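Local coordinates for protein Ceg4 (Legionella pneumophila subsp. pneumophila, PDB 6AOK) that acts as a HAD-like phosphotyrosine phosphatase, a magnesium-binding Legionella effector that attenuates activation of eukaryotic MAPK pathways, at residues A[62-65]-A[66-70]; A[34-37]-A[38-41]; A[201-204]-A[205-209]. All blocks are in the same frame, centred on the assembly; numbering follows the deposited sequence.

In the fold
All three contacts are local, and each joins side chains about one helical turn apart. They follow one another along the chain and neither nest nor cross. Interaction 2 (34-41) comes first, on the short helix 35-39. Interaction 1 (62-70) follows on helix 60-71. Both lie between strands 13-17 and 106-111, where many HAD proteins carry a cap insertion. They touch, with K70 CD 3.4 Å from F36 CD1, and their centres are about 11 Å apart. Interaction 3 (201-209) lies near the C terminus, its centre about 33 Å from that of interaction 2, on the opposite side of the chain's centre. Its helix packs on strand 161-165 of the parallel sheet.

Interaction 1: residues A[62-65]-A[66-70]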
loop_
_atom_site.group_PDB
_atom_site.type_symbol
_atom_site.label_atom_id
_atom_site.label_comp_id
_atom_site.label_asym_id
_atom_site.label_seq_id
_atom_site.Cartn_x
_atom_site.Cartn_y
_atom_site.Cartn_z
ATOM N N GLU A 62 18.693 4.928 8.947
ATOM C CA GLU A 62 18.983 6.262 8.426
ATOM C C GLU A 62 17.749 6.902 7.818
ATOM O O GLU A 62 17.524 8.101 7.978
ATOM C CB GLU A 62 20.056 6.217 7.341
ATOM C CG GLU A 62 21.330 5.460 7.606
ATOM C CD GLU A 62 22.296 5.617 6.416
ATOM O OE1 GLU A 62 22.888 6.690 6.365
ATOM O OE2 GLU A 62 22.471 4.696 5.564
ATOM N N ALA A 63 16.954 6.115 7.059
ATOM C CA ALA A 63 15.722 6.666 6.495
ATOM C C ALA A 63 14.787 7.124 7.607
ATOM O O ALA A 63 14.146 8.185 7.515
ATOM C CB ALA A 63 15.018 5.623 5.610
ATOM N N GLN A 64 14.711 6.337 8.677
ATOM C CA GLN A 64 13.897 6.740 9.821
ATOM C C GLN A 64 14.368 8.086 10.384
ATOM O O GLN A 64 13.553 8.967 10.704
ATOM C CB GLN A 64 13.966 5.627 10.875
ATOM C CG GLN A 64 13.268 5.974 12.166
ATOM C CD GLN A 64 11.746 5.831 12.080
ATOM O OE1 GLN A 64 11.183 5.251 11.092
ATOM N NE2 GLN A 64 11.062 6.383 13.096
ATOM N N ALA A 65 15.685 8.254 10.526
ATOM C CA ALA A 65 16.233 9.506 11.043
ATOM C C ALA A 65 15.865 10.688 10.158
ATOM O O ALA A 65 15.558 11.782 10.655
ATOM C CB ALA A 65 17.755 9.405 11.156
ATOM N N LEU A 66 15.899 10.486 8.842
ATOM C CA LEU A 66 15.511 11.544 7.903
ATOM C C LEU A 66 14.010 11.861 7.970
ATOM O O LEU A 66 13.608 13.037 7.884
ATOM C CB LEU A 66 15.922 11.125 6.491
ATOM C CG LEU A 66 17.454 11.139 6.306
ATOM C CD1 LEU A 66 17.885 10.367 5.028
ATOM C CD2 LEU A 66 17.971 12.570 6.195
ATOM N N PHE A 67 13.160 10.836 8.101
ATOM C CA PHE A 67 11.743 11.100 8.306
ATOM C C PHE A 67 11.523 11.877 9.593
ATOM O O PHE A 67 10.759 12.854 9.627
ATOM C CB PHE A 67 10.949 9.801 8.358
ATOM C CG PHE A 67 10.498 9.312 7.019
ATOM C CD1 PHE A 67 11.314 8.486 6.246
ATOM C CD2 PHE A 67 9.253 9.646 6.554
ATOM C CE1 PHE A 67 10.899 8.021 5.023
ATOM C CE2 PHE A 67 8.822 9.199 5.312
ATOM C CZ PHE A 67 9.648 8.393 4.543
ATOM N N GLU A 68 12.179 11.455 10.674
ATOM C CA GLU A 68 12.009 12.188 11.930
ATOM C C GLU A 68 12.581 13.610 11.842
ATOM O O GLU A 68 12.082 14.524 12.507
ATOM C CB GLU A 68 12.659 11.412 13.094
ATOM C CG GLU A 68 11.929 10.118 13.442
ATOM C CD GLU A 68 12.589 9.336 14.572
ATOM O OE1 GLU A 68 13.671 9.764 15.024
ATOM O OE2 GLU A 68 12.031 8.296 14.996
ATOM N N ALA A 69 13.658 13.811 11.104
ATOM C CA ALA A 69 14.198 15.170 10.949
ATOM C C ALA A 69 13.207 16.073 10.216
ATOM O O ALA A 69 13.056 17.261 10.544
ATOM C CB ALA A 69 15.517 15.149 10.173
ATOM N N LYS A 70 12.493 15.506 9.255
ATOM C CA LYS A 70 11.549 16.268 8.454
ATOM C C LYS A 70 10.248 16.514 9.206
ATOM O O LYS A 70 9.753 17.647 9.224
ATOM C CB LYS A 70 11.285 15.542 7.133
ATOM C CG LYS A 70 10.383 16.364 6.218
ATOM C CD LYS A 70 10.316 15.766 4.869
ATOM C CE LYS A 70 9.343 16.521 3.925
ATOM N NZ LYS A 70 9.653 17.973 3.748
#
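F67 meets A63 on the packed side of helix 60-71, while A65 and A69 lie on its solvent side. The tight part centres on the carbonyl of A63. F67 N bonds to A63 O at 2.9 Å. The same oxygen lies at the edge of the F67 ring, 3.1 Å from CD1. Beyond this turn the ring meets F36 edge-to-face and packs on Y125 and V122. L66 also lies close to the preceding turn, with its CG 3.5 Å from E62 O. L66 and A63 both rest on L40.

Q64 and E68 form a partly exposed polar edge that still touches helix 116-125 through Y125. Q64 sends its chain out anti to the backbone N (chi1 175°) and then bends at chi2, which turns NE2 toward E68. NE2 donates to E68 OE2 at 2.9 Å. The carboxylate is met from above its plane, while OE2 lies close to the plane of the amide; the two planes stand 80° apart. E68 OE1 has a long, weak ion pair with K73. On the exposed side, A69 N bonds to A65 O at 2.8 Å. A buried apolar face (A63, F67) with exposed or polar residues beside it is typical of an amphipathic alpha-helix.

Interaction 2: residues A[34-37]-A[38-41]; sequences TEFY and QSLL
S39 chi1 is 78°, which puts OG between its own backbone N and carbonyl carbon and brings it back to F36 O at 2.6 Å. T34 chi1 is 62°, and its OG1 accepts from Y37 N at 3.2 Å. This is an N-cap bond at the start of helix 35-39, and T34 OG1 is also bonded to T31 O. The backbone of the first turn is regular. Q38 N reaches T34 O at 3.0 Å, and S39 N reaches E35 O at 2.8 Å. S39 N also makes a weak bond to F36 O, which already takes the hydroxyl. The next bond runs over only three residues: L40 N meets Y37 O at 3.0 Å from well above the carbonyl plane, 59° out of it. Apolar contact across the turn is slight, with F36 CE2 4.4 Å from L40 CD1.

The polar ends of Y37 and Q38, both buried, bond to other parts of the chain. Y37 OH bonds to N114 OD1, and its side chain lies about 6 Å from that of the magnesium ligand D20. Q38 OE1 accepts from Q50 N, and NE2 bonds to V32 O. The chemistry implies a short helix held by side-chain hydroxyls as well as by its backbone: T34 caps its first turn, and the S39 hydroxyl gives F36 O its short bond, beside the weak one from S39 N.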
loop_
_atom_site.group_PDB
_atom_site.type_symbol
_atom_site.label_atom_id
_atom_site.label_comp_id
_atom_site.label_asym_id
_atom_site.label_seq_id
_atom_site.Cartn_x
_atom_site.Cartn_y
_atom_site.Cartn_z
ATOM N N THR A 34 11.503 14.713 -5.443
ATOM C CA THR A 34 11.677 15.764 -4.453
ATOM C C THR A 34 13.030 15.630 -3.765
ATOM O O THR A 34 13.612 14.537 -3.699
ATOM C CB THR A 34 10.569 15.699 -3.389
ATOM O OG1 THR A 34 10.647 14.434 -2.692
ATOM C CG2 THR A 34 9.220 15.852 -4.021
ATOM N N GLU A 35 13.493 16.742 -3.158
ATOM C CA GLU A 35 14.728 16.636 -2.380
ATOM C C GLU A 35 14.569 15.597 -1.283
ATOM O O GLU A 35 15.492 14.821 -1.031
ATOM C CB GLU A 35 15.147 17.962 -1.755
ATOM C CG GLU A 35 15.525 19.035 -2.733
ATOM C CD GLU A 35 16.769 18.687 -3.542
ATOM O OE1 GLU A 35 17.665 17.984 -3.053
ATOM O OE2 GLU A 35 16.827 19.119 -4.695
ATOM N N PHE A 36 13.395 15.544 -0.639
ATOM C CA PHE A 36 13.236 14.626 0.482
ATOM C C PHE A 36 13.411 13.179 0.055
ATOM O O PHE A 36 14.205 12.456 0.638
ATOM C CB PHE A 36 11.886 14.801 1.179
ATOM C CG PHE A 36 11.684 13.774 2.259
ATOM C CD1 PHE A 36 12.552 13.729 3.356
ATOM C CD2 PHE A 36 10.701 12.812 2.140
ATOM C CE1 PHE A 36 12.387 12.755 4.353
ATOM C CE2 PHE A 36 10.516 11.816 3.142
ATOM C CZ PHE A 36 11.356 11.800 4.240
ATOM N N TYR A 37 12.706 12.742 -0.981
ATOM C CA TYR A 37 12.884 11.368 -1.436
ATOM C C TYR A 37 14.327 11.111 -1.876
ATOM O O TYR A 37 14.921 10.057 -1.573
ATOM C CB TYR A 37 11.934 11.101 -2.588
ATOM C CG TYR A 37 11.869 9.664 -3.030
ATOM C CD1 TYR A 37 12.825 9.132 -3.903
ATOM C CD2 TYR A 37 10.850 8.844 -2.572
ATOM C CE1 TYR A 37 12.746 7.789 -4.297
ATOM C CE2 TYR A 37 10.749 7.520 -2.966
ATOM C CZ TYR A 37 11.692 6.999 -3.814
ATOM O OH TYR A 37 11.604 5.675 -4.182
ATOM N N GLN A 38 14.892 12.043 -2.622
ATOM C CA GLN A 38 16.252 11.847 -3.129
ATOM C C GLN A 38 17.254 11.777 -1.991
ATOM O O GLN A 38 18.288 11.092 -2.107
ATOM C CB GLN A 38 16.615 12.984 -4.101
ATOM C CG GLN A 38 15.765 12.866 -5.413
ATOM C CD GLN A 38 16.297 11.786 -6.334
ATOM O OE1 GLN A 38 17.512 11.586 -6.468
ATOM N NE2 GLN A 38 15.422 11.157 -7.023
ATOM N N SER A 39 16.984 12.481 -0.885
ATOM C CA SER A 39 17.874 12.424 0.285
ATOM C C SER A 39 17.916 11.046 0.926
ATOM O O SER A 39 18.837 10.760 1.721
ATOM C CB SER A 39 17.446 13.473 1.337
ATOM O OG SER A 39 16.278 13.031 2.092
ATOM N N LEU A 40 16.943 10.181 0.622
ATOM C CA LEU A 40 16.969 8.832 1.177
ATOM C C LEU A 40 17.857 7.888 0.376
ATOM O O LEU A 40 18.009 6.726 0.772
ATOM C CB LEU A 40 15.555 8.231 1.221
ATOM C CG LEU A 40 14.489 9.068 1.949
ATOM C CD1 LEU A 40 13.110 8.501 1.719
ATOM C CD2 LEU A 40 14.795 9.033 3.454
ATOM N N LEU A 41 18.403 8.321 -0.756
ATOM C CA LEU A 41 19.241 7.439 -1.569
ATOM C C LEU A 41 20.708 7.602 -1.183
ATOM O O LEU A 41 21.169 8.706 -0.934
ATOM C CB LEU A 41 19.043 7.733 -3.065
ATOM C CG LEU A 41 17.553 7.726 -3.512
ATOM C CD1 LEU A 41 17.443 8.156 -5.020
ATOM C CD2 LEU A 41 16.959 6.334 -3.332
#

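Interaction 3: residues A[201-204]-A[205-209]; sequences WSQY and LEDVR
Y204 O reaches the following turn at V208. V208 N bonds to it at 2.9 Å, and V208 CG2 lies 3.3 Å from the same oxygen. One residue back, Q203 O accepts from D207 N at 2.9 Å. The D207 side chain folds over that carbonyl. Its CB lies 3.5 Å from Q203 O. Chi1 of -67° then sets CG beside the backbone N, and CG comes to 3.2 Å from Q203 O. At the tip the carboxylate parts: D207 OD1 lies beside the amide group of Q203, and D207 OD2 is 3.8 Å from Q203 CG.

This chain is the N-terminal, HAD-like phosphatase part of Ceg4. Helix 201-211 covers part of the parallel sheet of its core, since W201, Y204, D207 and V208 all touch strand 161-165. The chain reaches the magnesium ligand D167 just beyond that strand. W201 NE1 bonds to T22 O, close to the ligands D18 and D20.

Within 201-204, the Y204 ring turns back toward W201. Y204 CD2 comes 3.7 Å from W201 CE3, which lies in the plane of the Y204 ring, at its edge. Y204 CE2 sits over one face of the indole, offset toward the rim. Y204 OH bonds to E200 N, just before the helix. The Y204 ring also meets Y192 and packs on F96 and L165.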
loop_
_atom_site.group_PDB
_atom_site.type_symbol
_atom_site.label_atom_id
_atom_site.label_comp_id
_atom_site.label_asym_id
_atom_site.label_seq_id
_atom_site.Cartn_x
_atom_site.Cartn_y
_atom_site.Cartn_z
ATOM N N TRP A 201 -10.763 5.825 3.317
ATOM C CA TRP A 201 -10.162 4.712 4.037
ATOM C C TRP A 201 -10.985 4.306 5.248
ATOM O O TRP A 201 -11.001 3.124 5.619
ATOM C CB TRP A 201 -8.742 5.089 4.461
ATOM C CG TRP A 201 -7.808 5.141 3.287
ATOM C CD1 TRP A 201 -7.277 6.263 2.719
ATOM C CD2 TRP A 201 -7.303 4.028 2.525
ATOM N NE1 TRP A 201 -6.476 5.919 1.668
ATOM C CE2 TRP A 201 -6.475 4.556 1.525
ATOM C CE3 TRP A 201 -7.459 2.630 2.616
ATOM C CZ2 TRP A 201 -5.784 3.748 0.608
ATOM C CZ3 TRP A 201 -6.783 1.819 1.683
ATOM C CH2 TRP A 201 -5.947 2.397 0.695
ATOM N N SER A 202 -11.678 5.253 5.901
ATOM C CA SER A 202 -12.415 4.814 7.080
ATOM C C SER A 202 -13.647 4.001 6.684
ATOM O O SER A 202 -14.078 3.097 7.433
ATOM C CB SER A 202 -12.802 5.999 7.956
ATOM O OG SER A 202 -13.744 6.798 7.278
ATOM N N GLN A 203 -14.210 4.282 5.510
ATOM C CA GLN A 203 -15.306 3.453 5.020
ATOM C C GLN A 203 -14.821 2.057 4.629
ATOM O O GLN A 203 -15.513 1.064 4.891
ATOM C CB GLN A 203 -15.984 4.122 3.833
ATOM C CG GLN A 203 -17.154 3.311 3.276
ATOM C CD GLN A 203 -18.334 3.204 4.269
ATOM O OE1 GLN A 203 -18.761 2.099 4.647
ATOM N NE2 GLN A 203 -18.845 4.353 4.698
ATOM N N TYR A 204 -13.647 1.961 3.987
ATOM C CA TYR A 204 -13.144 0.643 3.578
ATOM C C TYR A 204 -12.820 -0.197 4.801
ATOM O O TYR A 204 -13.071 -1.398 4.805
ATOM C CB TYR A 204 -11.903 0.742 2.682
ATOM C CG TYR A 204 -12.005 1.805 1.605
ATOM C CD1 TYR A 204 -13.218 2.136 1.037
ATOM C CD2 TYR A 204 -10.888 2.485 1.185
ATOM C CE1 TYR A 204 -13.310 3.147 0.086
ATOM C CE2 TYR A 204 -10.968 3.466 0.225
ATOM C CZ TYR A 204 -12.154 3.812 -0.303
ATOM O OH TYR A 204 -12.220 4.828 -1.237
ATOM N N LEU A 205 -12.304 0.437 5.859
ATOM C CA LEU A 205 -12.101 -0.235 7.151
ATOM C C LEU A 205 -13.401 -0.803 7.716
ATOM O O LEU A 205 -13.448 -1.948 8.191
ATOM C CB LEU A 205 -11.516 0.759 8.149
ATOM C CG LEU A 205 -11.394 0.247 9.595
ATOM C CD1 LEU A 205 -10.456 -0.901 9.528
ATOM C CD2 LEU A 205 -10.846 1.319 10.501
ATOM N N GLU A 206 -14.457 0.021 7.753
ATOM C CA GLU A 206 -15.743 -0.454 8.242
ATOM C C GLU A 206 -16.261 -1.600 7.383
ATOM O O GLU A 206 -16.749 -2.608 7.904
ATOM C CB GLU A 206 -16.744 0.701 8.255
ATOM C CG GLU A 206 -18.193 0.241 8.129
ATOM C CD GLU A 206 -19.255 1.342 8.341
ATOM O OE1 GLU A 206 -20.215 1.386 7.537
ATOM O OE2 GLU A 206 -19.135 2.145 9.298
ATOM N N ASP A 207 -16.135 -1.480 6.057
ATOM C CA ASP A 207 -16.627 -2.537 5.189
ATOM C C ASP A 207 -15.824 -3.818 5.356
ATOM O O ASP A 207 -16.402 -4.905 5.311
ATOM C CB ASP A 207 -16.604 -2.081 3.733
ATOM C CG ASP A 207 -17.600 -0.961 3.475
ATOM O OD1 ASP A 207 -18.460 -0.709 4.360
ATOM O OD2 ASP A 207 -17.514 -0.327 2.393
ATOM N N VAL A 208 -14.517 -3.724 5.623
ATOM C CA VAL A 208 -13.763 -4.952 5.845
ATOM C C VAL A 208 -14.081 -5.549 7.206
ATOM O O VAL A 208 -14.280 -6.760 7.314
ATOM C CB VAL A 208 -12.259 -4.704 5.639
ATOM C CG1 VAL A 208 -11.456 -5.916 6.074
ATOM C CG2 VAL A 208 -12.021 -4.520 4.234
ATOM N N ARG A 209 -14.209 -4.721 8.256
ATOM C CA ARG A 209 -14.577 -5.249 9.554
ATOM C C ARG A 209 -15.991 -5.822 9.577
ATOM O O ARG A 209 -16.287 -6.696 10.397
ATOM C CB ARG A 209 -14.446 -4.175 10.626
ATOM C CG ARG A 209 -13.131 -4.203 11.285
ATOM C CD ARG A 209 -12.784 -2.886 11.873
ATOM N NE ARG A 209 -13.647 -2.546 12.976
ATOM C CZ ARG A 209 -13.430 -1.522 13.794
ATOM N NH1 ARG A 209 -12.369 -0.736 13.605
ATOM N NH2 ARG A 209 -14.274 -1.284 14.802
#